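Local structure of enolase from the environmental genome shotgun sequencing of the Sargasso Sea (2QGY) at residues P274-M279 and C303-S308; E52-N57 and F101-S106; K338-L343 and D367-L372; M307-S312 and I362-D367; Q209-L214 and L237-N242. The protein is of unknown reaction but binds magnesium and probably acts as a metal-dependent enzyme of the enolase superfamily, related to mandelate racemase and muconate lactonizing enzyme. One frame throughout, in Å; residues are numbered along the deposited sequence.

Contact 1: P274-M279 and C303-S308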
# COMPACT_ATOMS: atom_id res chain seq x y z
N PRO A 274 -3.40 13.99 -3.35
CA PRO A 274 -3.69 12.56 -3.52
C PRO A 274 -4.23 12.38 -4.96
O PRO A 274 -4.85 13.31 -5.52
CB PRO A 274 -4.81 12.28 -2.51
CG PRO A 274 -5.50 13.61 -2.32
CD PRO A 274 -4.32 14.62 -2.38
N ASP A 275 -4.05 11.20 -5.53
CA ASP A 275 -4.58 10.98 -6.89
C ASP A 275 -6.08 10.71 -6.78
O ASP A 275 -6.55 10.04 -5.86
CB ASP A 275 -3.87 9.82 -7.59
CG ASP A 275 -4.25 9.70 -9.07
OD1 ASP A 275 -3.52 10.23 -9.93
OD2 ASP A 275 -5.30 9.09 -9.37
N ILE A 276 -6.83 11.30 -7.70
CA ILE A 276 -8.28 11.16 -7.71
C ILE A 276 -8.74 9.68 -7.73
O ILE A 276 -9.84 9.32 -7.21
CB ILE A 276 -8.87 11.95 -8.92
CG1 ILE A 276 -10.41 11.96 -8.87
CG2 ILE A 276 -8.33 11.37 -10.29
CD1 ILE A 276 -11.05 12.72 -7.67
N SER A 277 -7.94 8.84 -8.36
CA SER A 277 -8.26 7.45 -8.58
C SER A 277 -7.34 6.55 -7.74
O SER A 277 -7.27 5.34 -7.95
CB SER A 277 -8.10 7.12 -10.05
OG SER A 277 -9.24 7.57 -10.76
N GLY A 278 -6.65 7.16 -6.77
CA GLY A 278 -5.74 6.38 -5.94
C GLY A 278 -5.95 6.53 -4.45
O GLY A 278 -5.39 5.74 -3.68
N MET A 279 -6.75 7.50 -4.01
CA MET A 279 -6.84 7.78 -2.57
C MET A 279 -7.60 6.67 -1.83
O MET A 279 -7.33 6.41 -0.66
CB MET A 279 -7.48 9.18 -2.33
CG MET A 279 -7.88 9.49 -0.86
SD MET A 279 -6.48 10.03 0.14
CE MET A 279 -7.31 10.30 1.75
N CYS A 303 -3.65 13.67 -11.06
CA CYS A 303 -4.45 12.94 -12.06
C CYS A 303 -3.57 12.41 -13.19
O CYS A 303 -3.69 12.82 -14.36
CB CYS A 303 -5.61 13.81 -12.61
SG CYS A 303 -6.81 12.77 -13.55
N TRP A 304 -2.65 11.51 -12.85
CA TRP A 304 -1.88 10.85 -13.88
C TRP A 304 -2.65 9.59 -14.25
O TRP A 304 -2.36 8.47 -13.81
CB TRP A 304 -0.43 10.59 -13.44
CG TRP A 304 0.44 10.06 -14.54
CD1 TRP A 304 0.44 10.43 -15.85
CD2 TRP A 304 1.40 9.00 -14.43
NE1 TRP A 304 1.36 9.68 -16.56
CE2 TRP A 304 1.97 8.82 -15.71
CE3 TRP A 304 1.83 8.21 -13.36
CZ2 TRP A 304 2.97 7.86 -15.95
CZ3 TRP A 304 2.84 7.26 -13.60
CH2 TRP A 304 3.38 7.09 -14.89
N ASN A 305 -3.67 9.80 -15.07
CA ASN A 305 -4.71 8.80 -15.39
C ASN A 305 -5.20 9.19 -16.78
O ASN A 305 -4.68 10.14 -17.40
CB ASN A 305 -5.90 8.94 -14.44
CG ASN A 305 -5.56 8.59 -12.99
OD1 ASN A 305 -5.15 7.47 -12.68
ND2 ASN A 305 -5.80 9.51 -12.09
N SER A 306 -6.21 8.48 -17.29
CA SER A 306 -6.82 8.97 -18.55
C SER A 306 -7.51 10.30 -18.33
O SER A 306 -7.86 10.64 -17.22
CB SER A 306 -7.84 7.99 -19.10
OG SER A 306 -9.14 8.27 -18.59
N MET A 307 -7.71 11.04 -19.42
CA MET A 307 -8.44 12.30 -19.31
C MET A 307 -9.94 12.07 -19.54
O MET A 307 -10.68 13.02 -19.87
CB MET A 307 -7.86 13.40 -20.24
CG MET A 307 -6.43 13.95 -19.88
SD MET A 307 -6.41 14.85 -18.31
CE MET A 307 -5.75 13.58 -17.21
N SER A 308 -10.40 10.83 -19.33
CA SER A 308 -11.80 10.49 -19.44
C SER A 308 -12.42 10.35 -18.04
O SER A 308 -12.78 11.37 -17.43
CB SER A 308 -11.99 9.22 -20.32
OG SER A 308 -11.43 8.02 -19.77
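Asp275 and Asn305 meet at the mouth of the C-terminal barrel, where the loops that follow strands 271-272 and 298-299 run side by side. This is the place where members of the mandelate racemase group pair an aspartate with a histidine, and here too OD1 of Asp275 is hydrogen-bonded to ND1 of His302, consistent with such a dyad. Polar bonds carry the contact. The amide of Asn305 points ND2 at OD2 of Asp275 (2.8 Å), on the lone pair syn to the other carboxylate oxygen; the bond is almost straight, with an N-H...O angle of 176°, and the acceptor lies in the amide plane. Carboxylate and amide are turned 78° against each other, so they do not stack. On its anti side, and somewhat above the carboxylate plane, the same OD2 accepts the backbone N of Ser277 (2.8 Å), closing an Asx turn. The other oxygen, OD1, besides His302, takes a weak bond from Trp304 N at 3.3 Å. With its carboxylate swung opposite the main-chain nitrogen (chi1 -172°), Asp275 can reach the 303-308 loop while OD2 still accepts from Ser277 N. These bonds fix the rotation of a buried acid. Van der Waals contacts flank the amide. CB of Ser277 passes 3.9 Å from Asn305 ND2, while the hydroxyl of Ser277 is bound to Ser310 and to the backbone of Glu52. The CG2 branch of Ile276 lies 3.6 Å from Asn305 ND2 and makes an apolar contact with Cys303 SG at 3.9 Å.

Contact 2: E52-N57 and F101-S106; sequences EAFSIN and FSSATS
The ring of Phe54 meets the helix 101-106 at its edge: OG of Ser103 lies close to the ring plane, 4.0 Å from CD2. Elsewhere round this side chain stand Lys34, Asp275 and Asn305, from loops near the barrel mouth. The ring of Phe101 does not reach the 52-57 segment; CG2 of Thr105, one turn on, lies 3.6 Å above one face, displaced toward the rim. Arg59 of the second subunit also meets Phe101 in a cation-pi contact. Between the segments the working residue is Ser103, whose CB projects at the 52-57 chain. Its hydroxyl sits 2.8 Å from the carbonyl oxygen of Phe54, but Leu99 O, a turn back in the helix, competes for the same proton. The torsion that sets OG opposite its own carbonyl carbon (chi1 -70°) brings it to Phe54 O and 3.5 Å from CB of Phe54. One residue earlier in the chain, the methyl of Ala53 presses on the helix backbone, with its CB 3.2 Å from Ser103 O. Such small side chains let the backbones come as close as 4.7 Å between the CA atoms of Ala53 and Ser103. Further along the helix, Ser106 OG bonds back to Ser102 O (2.7 Å), approaching from the opposite face to Ser106 N, and also bonds to Gly280. The 52-57 chain and the helix thus join within the capping domain of the enolase superfamily, whose loop after strand 48-53 here brings the side chain of Phe54 to about 9 Å from the magnesium ion.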
# COMPACT_ATOMS: atom_id res chain seq x y z
N GLU A 52 -12.32 4.39 -12.73
CA GLU A 52 -10.96 4.31 -13.23
C GLU A 52 -10.06 4.18 -12.01
O GLU A 52 -10.30 4.85 -11.02
CB GLU A 52 -10.59 5.56 -14.04
CG GLU A 52 -9.17 5.46 -14.64
CD GLU A 52 -8.85 6.43 -15.77
OE1 GLU A 52 -9.72 7.22 -16.25
OE2 GLU A 52 -7.67 6.39 -16.21
N ALA A 53 -9.09 3.26 -12.06
CA ALA A 53 -8.12 3.04 -10.98
C ALA A 53 -6.81 3.69 -11.37
O ALA A 53 -6.43 3.67 -12.55
CB ALA A 53 -7.85 1.54 -10.78
N PHE A 54 -6.12 4.24 -10.38
CA PHE A 54 -4.79 4.76 -10.64
C PHE A 54 -3.86 3.58 -10.92
O PHE A 54 -3.64 2.74 -10.07
CB PHE A 54 -4.29 5.63 -9.49
CG PHE A 54 -2.87 6.02 -9.66
CD1 PHE A 54 -2.54 7.00 -10.57
CD2 PHE A 54 -1.88 5.35 -8.98
CE1 PHE A 54 -1.22 7.37 -10.77
CE2 PHE A 54 -0.52 5.70 -9.18
CZ PHE A 54 -0.21 6.70 -10.09
N SER A 55 -3.32 3.51 -12.13
CA SER A 55 -2.56 2.31 -12.53
C SER A 55 -1.08 2.46 -12.23
O SER A 55 -0.54 3.56 -12.26
CB SER A 55 -2.76 1.98 -14.01
OG SER A 55 -2.16 2.98 -14.79
N ILE A 56 -0.42 1.33 -11.95
CA ILE A 56 0.97 1.34 -11.46
C ILE A 56 1.68 0.27 -12.25
O ILE A 56 1.15 -0.82 -12.42
CB ILE A 56 1.08 1.08 -9.94
CG1 ILE A 56 0.11 1.96 -9.15
CG2 ILE A 56 2.52 1.38 -9.47
CD1 ILE A 56 -0.04 1.60 -7.64
N ASN A 57 2.85 0.62 -12.78
CA ASN A 57 3.61 -0.27 -13.68
C ASN A 57 3.82 -1.64 -13.04
O ASN A 57 4.20 -1.73 -11.87
CB ASN A 57 4.94 0.40 -14.07
CG ASN A 57 5.61 -0.23 -15.30
OD1 ASN A 57 6.81 -0.01 -15.52
ND2 ASN A 57 4.87 -1.01 -16.08
N PHE A 101 -4.39 -1.48 -3.55
CA PHE A 101 -5.73 -1.76 -3.05
C PHE A 101 -6.61 -0.51 -3.14
O PHE A 101 -7.77 -0.58 -3.55
CB PHE A 101 -5.66 -2.28 -1.60
CG PHE A 101 -6.99 -2.57 -1.00
CD1 PHE A 101 -7.71 -3.73 -1.37
CD2 PHE A 101 -7.53 -1.73 -0.05
CE1 PHE A 101 -8.95 -4.00 -0.80
CE2 PHE A 101 -8.76 -2.02 0.53
CZ PHE A 101 -9.46 -3.16 0.15
N SER A 102 -6.04 0.63 -2.76
CA SER A 102 -6.73 1.92 -2.76
C SER A 102 -7.11 2.30 -4.19
O SER A 102 -8.17 2.93 -4.39
CB SER A 102 -5.85 3.03 -2.11
OG SER A 102 -5.65 2.78 -0.72
N SER A 103 -6.27 1.94 -5.17
CA SER A 103 -6.64 2.16 -6.59
C SER A 103 -7.85 1.29 -6.98
O SER A 103 -8.76 1.76 -7.68
CB SER A 103 -5.50 1.84 -7.54
OG SER A 103 -4.48 2.81 -7.41
N ALA A 104 -7.82 0.03 -6.55
CA ALA A 104 -8.96 -0.88 -6.81
C ALA A 104 -10.28 -0.34 -6.24
O ALA A 104 -11.28 -0.30 -6.94
CB ALA A 104 -8.68 -2.27 -6.23
N THR A 105 -10.27 0.08 -4.97
CA THR A 105 -11.50 0.52 -4.31
C THR A 105 -11.91 1.86 -4.88
O THR A 105 -13.07 2.13 -4.98
CB THR A 105 -11.39 0.65 -2.78
OG1 THR A 105 -10.43 1.66 -2.42
CG2 THR A 105 -10.94 -0.70 -2.19
N SER A 106 -10.94 2.70 -5.25
CA SER A 106 -11.30 3.98 -5.95
C SER A 106 -12.15 3.72 -7.19
O SER A 106 -13.15 4.42 -7.44
CB SER A 106 -10.06 4.76 -6.41
OG SER A 106 -9.37 5.17 -5.26

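Contact 3: K338-L343 and D367-L372; sequences KKFCEL and DILSEL
Lys339 and Phe340 form the part of the 338-343 loop that lies against helix 366-371, the short helix linking the barrel domain to the last strand, 373-379, of the N-terminal sheet. Taken in order, Lys339 comes first. Its carbonyl oxygen rests against the branched end of Ile368, 3.3 Å from CG2 and 3.5 Å from CD1, while its CB skirts CD1 of Leu372 at 4.4 Å; the rest of the lysine chain runs off toward its exposed amino end. Phe340 follows and does most of the packing. Its CG occupies the crowded position between the backbone nitrogen and carbonyl carbon (chi1 63°), which turns the ring toward Leu369 and Leu372. CB lies 4.0 Å from Ile368 CG2, so that the same methyl bridges both loop residues. Ile368 thus lies against CB, Leu369 over a ring face, and Leu372 obliquely to the ring, with CD1 of the last 3.7 Å from Phe340 CD2. Ser308, just before helix 309-320, also touches the ring, and Leu369 in turn leans on Trp19 and Thr21 of strand 13-21, so the buried pair connects the barrel to the N-terminal sheet. Beyond Phe340 the loop draws level with the chain entering the helix: Phe340 and Glu342 share backbone bonds with His365 and Val363. CD1 of Leu369 makes a CH-pi contact above the centre of the Phe340 ring, 4.0 Å from its centroid and only 10° off the normal.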
# COMPACT_ATOMS: atom_id res chain seq x y z
N LYS A 338 -9.79 11.23 -26.26
CA LYS A 338 -10.88 11.52 -27.19
C LYS A 338 -11.12 10.40 -28.21
O LYS A 338 -12.21 10.31 -28.79
CB LYS A 338 -10.63 12.84 -27.89
CG LYS A 338 -10.88 14.05 -26.98
CD LYS A 338 -10.76 15.33 -27.75
CE LYS A 338 -11.29 16.48 -26.93
NZ LYS A 338 -10.95 17.77 -27.60
N LYS A 339 -10.12 9.56 -28.43
CA LYS A 339 -10.29 8.41 -29.34
C LYS A 339 -11.44 7.51 -28.92
O LYS A 339 -12.14 6.94 -29.76
CB LYS A 339 -9.01 7.59 -29.45
CG LYS A 339 -7.84 8.25 -30.16
CD LYS A 339 -6.62 7.35 -30.04
CE LYS A 339 -5.41 7.95 -30.76
NZ LYS A 339 -5.58 7.89 -32.23
N PHE A 340 -11.63 7.34 -27.61
CA PHE A 340 -12.66 6.42 -27.13
C PHE A 340 -13.73 7.09 -26.26
O PHE A 340 -14.71 6.47 -25.92
CB PHE A 340 -12.01 5.23 -26.40
CG PHE A 340 -11.26 5.64 -25.15
CD1 PHE A 340 -11.92 5.76 -23.93
CD2 PHE A 340 -9.90 5.92 -25.21
CE1 PHE A 340 -11.22 6.14 -22.78
CE2 PHE A 340 -9.18 6.30 -24.07
CZ PHE A 340 -9.86 6.41 -22.85
N CYS A 341 -13.54 8.36 -25.90
CA CYS A 341 -14.50 9.02 -24.99
C CYS A 341 -14.89 10.38 -25.56
O CYS A 341 -14.03 11.15 -25.94
CB CYS A 341 -13.89 9.22 -23.59
SG CYS A 341 -14.98 10.01 -22.35
N GLU A 342 -16.19 10.66 -25.60
CA GLU A 342 -16.67 12.01 -25.90
C GLU A 342 -16.59 12.77 -24.58
O GLU A 342 -17.50 12.72 -23.75
CB GLU A 342 -18.09 11.97 -26.49
CG GLU A 342 -18.13 11.30 -27.87
CD GLU A 342 -19.54 10.96 -28.41
OE1 GLU A 342 -19.59 10.14 -29.36
OE2 GLU A 342 -20.58 11.47 -27.91
N LEU A 343 -15.46 13.44 -24.36
CA LEU A 343 -15.13 13.95 -23.02
C LEU A 343 -16.22 14.84 -22.44
O LEU A 343 -16.78 15.67 -23.15
CB LEU A 343 -13.81 14.72 -23.04
CG LEU A 343 -12.58 13.98 -23.55
CD1 LEU A 343 -11.35 14.87 -23.39
CD2 LEU A 343 -12.38 12.65 -22.84
N ASP A 367 -15.97 -0.39 -28.22
CA ASP A 367 -15.23 -1.17 -29.22
C ASP A 367 -13.87 -0.53 -29.49
O ASP A 367 -12.88 -1.24 -29.65
CB ASP A 367 -16.06 -1.46 -30.48
CG ASP A 367 -17.18 -2.50 -30.22
OD1 ASP A 367 -17.15 -3.21 -29.17
OD2 ASP A 367 -18.08 -2.61 -31.09
N ILE A 368 -13.82 0.80 -29.46
CA ILE A 368 -12.54 1.51 -29.61
C ILE A 368 -11.64 1.31 -28.38
O ILE A 368 -10.43 1.05 -28.50
CB ILE A 368 -12.72 3.03 -29.94
CG1 ILE A 368 -13.49 3.16 -31.27
CG2 ILE A 368 -11.34 3.72 -30.01
CD1 ILE A 368 -13.75 4.57 -31.75
N LEU A 369 -12.24 1.43 -27.20
CA LEU A 369 -11.51 1.17 -25.96
C LEU A 369 -10.94 -0.25 -25.95
O LEU A 369 -9.77 -0.44 -25.62
CB LEU A 369 -12.39 1.43 -24.73
CG LEU A 369 -11.71 1.26 -23.37
CD1 LEU A 369 -10.44 2.12 -23.27
CD2 LEU A 369 -12.72 1.65 -22.28
N SER A 370 -11.74 -1.23 -26.37
CA SER A 370 -11.24 -2.59 -26.49
C SER A 370 -10.06 -2.69 -27.45
O SER A 370 -9.09 -3.41 -27.18
CB SER A 370 -12.36 -3.56 -26.94
OG SER A 370 -13.40 -3.67 -25.97
N GLU A 371 -10.13 -1.97 -28.58
CA GLU A 371 -9.10 -2.08 -29.61
C GLU A 371 -7.78 -1.58 -29.05
O GLU A 371 -6.72 -2.08 -29.40
CB GLU A 371 -9.47 -1.23 -30.82
CG GLU A 371 -8.61 -1.45 -32.06
CD GLU A 371 -9.15 -0.68 -33.28
OE1 GLU A 371 -10.29 -0.13 -33.20
OE2 GLU A 371 -8.43 -0.64 -34.31
N LEU A 372 -7.89 -0.59 -28.17
CA LEU A 372 -6.73 0.05 -27.55
C LEU A 372 -6.21 -0.71 -26.34
O LEU A 372 -5.22 -0.29 -25.73
CB LEU A 372 -7.13 1.47 -27.12
CG LEU A 372 -7.48 2.48 -28.21
CD1 LEU A 372 -8.07 3.75 -27.61
CD2 LEU A 372 -6.26 2.81 -29.09

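Contact 4: M307-S312 and I362-D367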
# COMPACT_ATOMS: atom_id res chain seq x y z
N MET A 307 -7.71 11.04 -19.42
CA MET A 307 -8.44 12.30 -19.31
C MET A 307 -9.94 12.07 -19.54
O MET A 307 -10.68 13.02 -19.87
CB MET A 307 -7.86 13.40 -20.24
CG MET A 307 -6.43 13.95 -19.88
SD MET A 307 -6.41 14.85 -18.31
CE MET A 307 -5.75 13.58 -17.21
N SER A 308 -10.40 10.83 -19.33
CA SER A 308 -11.80 10.49 -19.44
C SER A 308 -12.42 10.35 -18.04
O SER A 308 -12.78 11.37 -17.43
CB SER A 308 -11.99 9.22 -20.32
OG SER A 308 -11.43 8.02 -19.77
N VAL A 309 -12.50 9.14 -17.52
CA VAL A 309 -13.26 8.86 -16.26
C VAL A 309 -12.61 9.54 -15.04
O VAL A 309 -13.26 10.30 -14.31
CB VAL A 309 -13.43 7.32 -16.02
CG1 VAL A 309 -14.22 7.07 -14.77
CG2 VAL A 309 -14.16 6.66 -17.21
N SER A 310 -11.32 9.30 -14.83
CA SER A 310 -10.59 9.98 -13.73
C SER A 310 -10.68 11.50 -13.82
O SER A 310 -10.95 12.17 -12.80
CB SER A 310 -9.12 9.58 -13.73
OG SER A 310 -8.97 8.22 -13.42
N ALA A 311 -10.44 12.07 -15.00
CA ALA A 311 -10.52 13.54 -15.12
C ALA A 311 -11.92 14.05 -14.75
O ALA A 311 -12.05 15.07 -14.07
CB ALA A 311 -10.06 14.05 -16.52
N SER A 312 -12.97 13.37 -15.21
CA SER A 312 -14.32 13.82 -14.88
C SER A 312 -14.61 13.78 -13.39
O SER A 312 -15.18 14.72 -12.84
CB SER A 312 -15.37 13.00 -15.63
OG SER A 312 -16.65 13.54 -15.35
N ILE A 362 -20.05 10.22 -18.66
CA ILE A 362 -19.15 9.43 -19.51
C ILE A 362 -19.92 8.84 -20.72
O ILE A 362 -20.95 8.18 -20.56
CB ILE A 362 -18.40 8.34 -18.70
CG1 ILE A 362 -17.51 9.00 -17.64
CG2 ILE A 362 -17.61 7.39 -19.62
CD1 ILE A 362 -16.41 9.85 -18.18
N VAL A 363 -19.37 9.07 -21.90
CA VAL A 363 -19.83 8.46 -23.12
C VAL A 363 -18.62 7.81 -23.75
O VAL A 363 -17.76 8.50 -24.29
CB VAL A 363 -20.42 9.52 -24.10
CG1 VAL A 363 -20.84 8.88 -25.45
CG2 VAL A 363 -21.63 10.25 -23.48
N ILE A 364 -18.53 6.49 -23.67
CA ILE A 364 -17.35 5.76 -24.17
C ILE A 364 -17.76 4.78 -25.26
O ILE A 364 -18.76 4.08 -25.12
CB ILE A 364 -16.58 5.05 -23.03
CG1 ILE A 364 -15.65 6.05 -22.32
CG2 ILE A 364 -15.71 3.90 -23.53
CD1 ILE A 364 -15.08 5.45 -21.04
N HIS A 365 -16.97 4.75 -26.33
CA HIS A 365 -17.14 3.82 -27.42
C HIS A 365 -16.33 2.58 -27.09
O HIS A 365 -15.11 2.54 -27.28
CB HIS A 365 -16.67 4.46 -28.72
CG HIS A 365 -17.50 5.62 -29.15
ND1 HIS A 365 -18.36 5.56 -30.23
CD2 HIS A 365 -17.62 6.88 -28.65
CE1 HIS A 365 -18.96 6.73 -30.38
NE2 HIS A 365 -18.53 7.54 -29.43
N GLU A 366 -17.02 1.58 -26.55
CA GLU A 366 -16.34 0.43 -25.96
C GLU A 366 -15.54 -0.38 -26.96
O GLU A 366 -14.55 -1.00 -26.61
CB GLU A 366 -17.33 -0.47 -25.23
CG GLU A 366 -17.88 0.17 -23.99
CD GLU A 366 -18.99 -0.63 -23.33
OE1 GLU A 366 -18.95 -1.88 -23.30
OE2 GLU A 366 -19.91 0.03 -22.81
N ASP A 367 -15.97 -0.39 -28.22
CA ASP A 367 -15.23 -1.17 -29.22
C ASP A 367 -13.87 -0.53 -29.49
O ASP A 367 -12.88 -1.24 -29.65
CB ASP A 367 -16.06 -1.46 -30.48
CG ASP A 367 -17.18 -2.50 -30.22
OD1 ASP A 367 -17.15 -3.21 -29.17
OD2 ASP A 367 -18.08 -2.61 -31.09
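Val309 and Ile362 are the nearest backbone points, their CA atoms 6.8 Å apart, where the first turn of helix 309-320 faces the extended chain that leads to helix 366-371. The contact is van der Waals in kind, made by side-chain methyls against side chains and the helix backbone. Ile362 reaches across with its CD1 methyl, which settles against the helix start: 3.8 Å from Val309 CA, 4.0 Å from Ser308 O and 4.2 Å from Ser312 CB. Bends at both chi1 (-62°) and chi2 (-64°) fold the isoleucine chain back so that this methyl, rather than the CG2 branch, enters the groove between residues 308, 309 and 312. Val309 answers with CG2. The two side chains cross at about a right angle, with Val309 CG2 4.0 Å from Ile362 CD1. The same CG2 also meets CD1 of Ile364 at 4.1 Å, the two isoleucine methyls lying at roughly a right angle as seen from it, so one valine methyl serves both isoleucines. The serines take part through carbon and carbonyl, their hydroxyls being engaged elsewhere: Ser312 OG bonds to the carbonyl of Leu360 and Ser308 OG to Ser306 OG. Ser308 stands at the N-cap position but makes no capping bond with its side chain, and Glu52 OE1 accepts from Ser310 N in the first turn. The cluster is continued by the N-terminal domain: Trp50 of strand 48-53 lies against Ile362 and Ile364, and Ile38 of strand 37-43 against Val309, so the outgoing chain packs against both helix 309-320 and that sheet.

Contact 5: Q209-L214 and L237-N242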
# COMPACT_ATOMS: atom_id res chain seq x y z
N GLN A 209 21.19 18.39 -2.47
CA GLN A 209 20.82 18.93 -3.81
C GLN A 209 19.50 19.69 -3.76
O GLN A 209 19.40 20.81 -4.27
CB GLN A 209 20.71 17.84 -4.88
CG GLN A 209 21.84 16.80 -4.90
CD GLN A 209 23.13 17.31 -5.51
OE1 GLN A 209 23.13 18.31 -6.25
NE2 GLN A 209 24.23 16.62 -5.22
N THR A 210 18.51 19.09 -3.10
CA THR A 210 17.19 19.70 -2.95
C THR A 210 17.25 21.06 -2.28
O THR A 210 16.69 22.02 -2.79
CB THR A 210 16.26 18.77 -2.16
OG1 THR A 210 16.19 17.52 -2.85
CG2 THR A 210 14.87 19.35 -2.02
N LYS A 211 17.94 21.12 -1.15
CA LYS A 211 18.11 22.38 -0.43
C LYS A 211 18.83 23.43 -1.27
O LYS A 211 18.37 24.57 -1.33
CB LYS A 211 18.80 22.13 0.90
CG LYS A 211 17.91 21.52 1.96
CD LYS A 211 18.77 21.06 3.12
CE LYS A 211 17.93 20.68 4.32
NZ LYS A 211 18.80 20.02 5.34
N SER A 212 19.92 23.04 -1.95
CA SER A 212 20.65 23.98 -2.79
C SER A 212 19.78 24.48 -3.94
O SER A 212 19.74 25.69 -4.22
CB SER A 212 21.95 23.35 -3.30
OG SER A 212 22.65 22.71 -2.23
N PHE A 213 19.03 23.57 -4.57
CA PHE A 213 18.10 23.95 -5.63
C PHE A 213 17.07 24.96 -5.13
O PHE A 213 16.86 26.02 -5.73
CB PHE A 213 17.40 22.73 -6.25
CG PHE A 213 16.41 23.08 -7.32
CD1 PHE A 213 16.84 23.38 -8.62
CD2 PHE A 213 15.04 23.12 -7.05
CE1 PHE A 213 15.93 23.71 -9.62
CE2 PHE A 213 14.11 23.46 -8.03
CZ PHE A 213 14.55 23.74 -9.34
N LEU A 214 16.41 24.63 -4.02
CA LEU A 214 15.35 25.48 -3.50
C LEU A 214 15.86 26.88 -3.10
O LEU A 214 15.13 27.86 -3.20
CB LEU A 214 14.67 24.81 -2.31
CG LEU A 214 13.82 23.59 -2.71
CD1 LEU A 214 13.24 22.95 -1.46
CD2 LEU A 214 12.72 23.99 -3.70
N LEU A 237 9.51 16.70 5.61
CA LEU A 237 8.55 17.62 4.98
C LEU A 237 8.41 18.88 5.82
O LEU A 237 8.41 20.02 5.30
CB LEU A 237 7.16 16.97 4.83
CG LEU A 237 6.83 16.07 3.65
CD1 LEU A 237 5.51 15.35 3.96
CD2 LEU A 237 6.72 16.90 2.38
N THR A 238 8.25 18.69 7.13
CA THR A 238 8.11 19.83 8.01
C THR A 238 9.37 20.68 7.94
O THR A 238 9.30 21.89 7.85
CB THR A 238 7.76 19.43 9.45
OG1 THR A 238 8.88 18.77 10.06
CG2 THR A 238 6.49 18.53 9.49
N GLU A 239 10.53 20.04 7.95
CA GLU A 239 11.80 20.77 7.89
C GLU A 239 11.88 21.66 6.62
O GLU A 239 12.24 22.84 6.69
CB GLU A 239 12.96 19.79 7.96
CG GLU A 239 14.29 20.41 7.59
CD GLU A 239 15.43 19.48 7.86
OE1 GLU A 239 15.24 18.57 8.71
OE2 GLU A 239 16.50 19.67 7.24
N ILE A 240 11.53 21.09 5.47
CA ILE A 240 11.49 21.85 4.21
C ILE A 240 10.50 22.99 4.24
O ILE A 240 10.84 24.12 3.86
CB ILE A 240 11.14 20.95 2.98
CG1 ILE A 240 12.30 20.00 2.66
CG2 ILE A 240 10.77 21.84 1.75
CD1 ILE A 240 13.53 20.64 2.01
N LYS A 241 9.28 22.70 4.66
CA LYS A 241 8.24 23.73 4.69
C LYS A 241 8.66 24.88 5.59
O LYS A 241 8.37 26.05 5.28
CB LYS A 241 6.90 23.14 5.16
CG LYS A 241 5.83 24.17 5.42
CD LYS A 241 4.48 23.52 5.61
CE LYS A 241 3.55 24.37 6.48
NZ LYS A 241 3.26 25.72 5.98
N ASN A 242 9.37 24.56 6.66
CA ASN A 242 9.79 25.55 7.66
C ASN A 242 10.99 26.38 7.22
O ASN A 242 11.21 27.49 7.75
CB ASN A 242 10.11 24.87 9.01
CG ASN A 242 8.86 24.22 9.68
OD1 ASN A 242 7.71 24.52 9.33
ND2 ASN A 242 9.11 23.35 10.65
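Lys211 stretches toward Glu239 along one margin of the contact. From CB the chain starts out alongside the neighbouring helix, with CG set opposite the main-chain carbonyl carbon (chi1 -76°); CG skims the CD1 methyl of Ile240 at 4.5 Å. Beyond it the chain is extended, and CE comes within 3.4 Å of Glu239 OE2. The tip, NZ, closes a salt bridge to that same oxygen at 3.0 Å, arriving nearly in line with the C-O bond of the carboxylate. The glutamate chain is extended too and crosses the lysine at about a right angle; the charged ends meet at the rim of the contact. The two helices, 207-217 and 234-243, are successive members of the outer layer of the enolase-type beta/alpha barrel, one following strand 197-200 and the other strand 224-226. Their short segments run nearly parallel, 20° apart, their axes 12.0 Å apart at closest approach. The buried part is Ile240, whose CD1 lies 4.2 Å from Leu214 CD1 and 4.4 Å from Thr210 CG2. Ile240 also rests on Val248 of strand 248-250, and Leu214 touches Phe244.

Overall arrangement
Contacts 1, 2 and 4 meet at Glu52. Its OE1 lies 2.6 Å from Ser306 OG of contact 1 and 3.0 Å from Ser310 N of contact 4, both probable hydrogen bonds, so the N-terminal domain binds both the loop before helix 309-320 and the helix's first turn. Contact 3 adjoins contact 4, their centres about 8 Å apart. Contact 5 stands on the opposite side of the chain's centre from contacts 3 and 4, its centre about 42 Å from that of contact 3. The magnesium ion, held by Asp200, Glu226 and Glu252, lies about 8 Å from the side chain of Trp304 (contact 1), 9 Å from that of Phe54 (contact 2) and 13 Å from that of Thr210 (contact 5); contacts 1 and 2 border the probable active site.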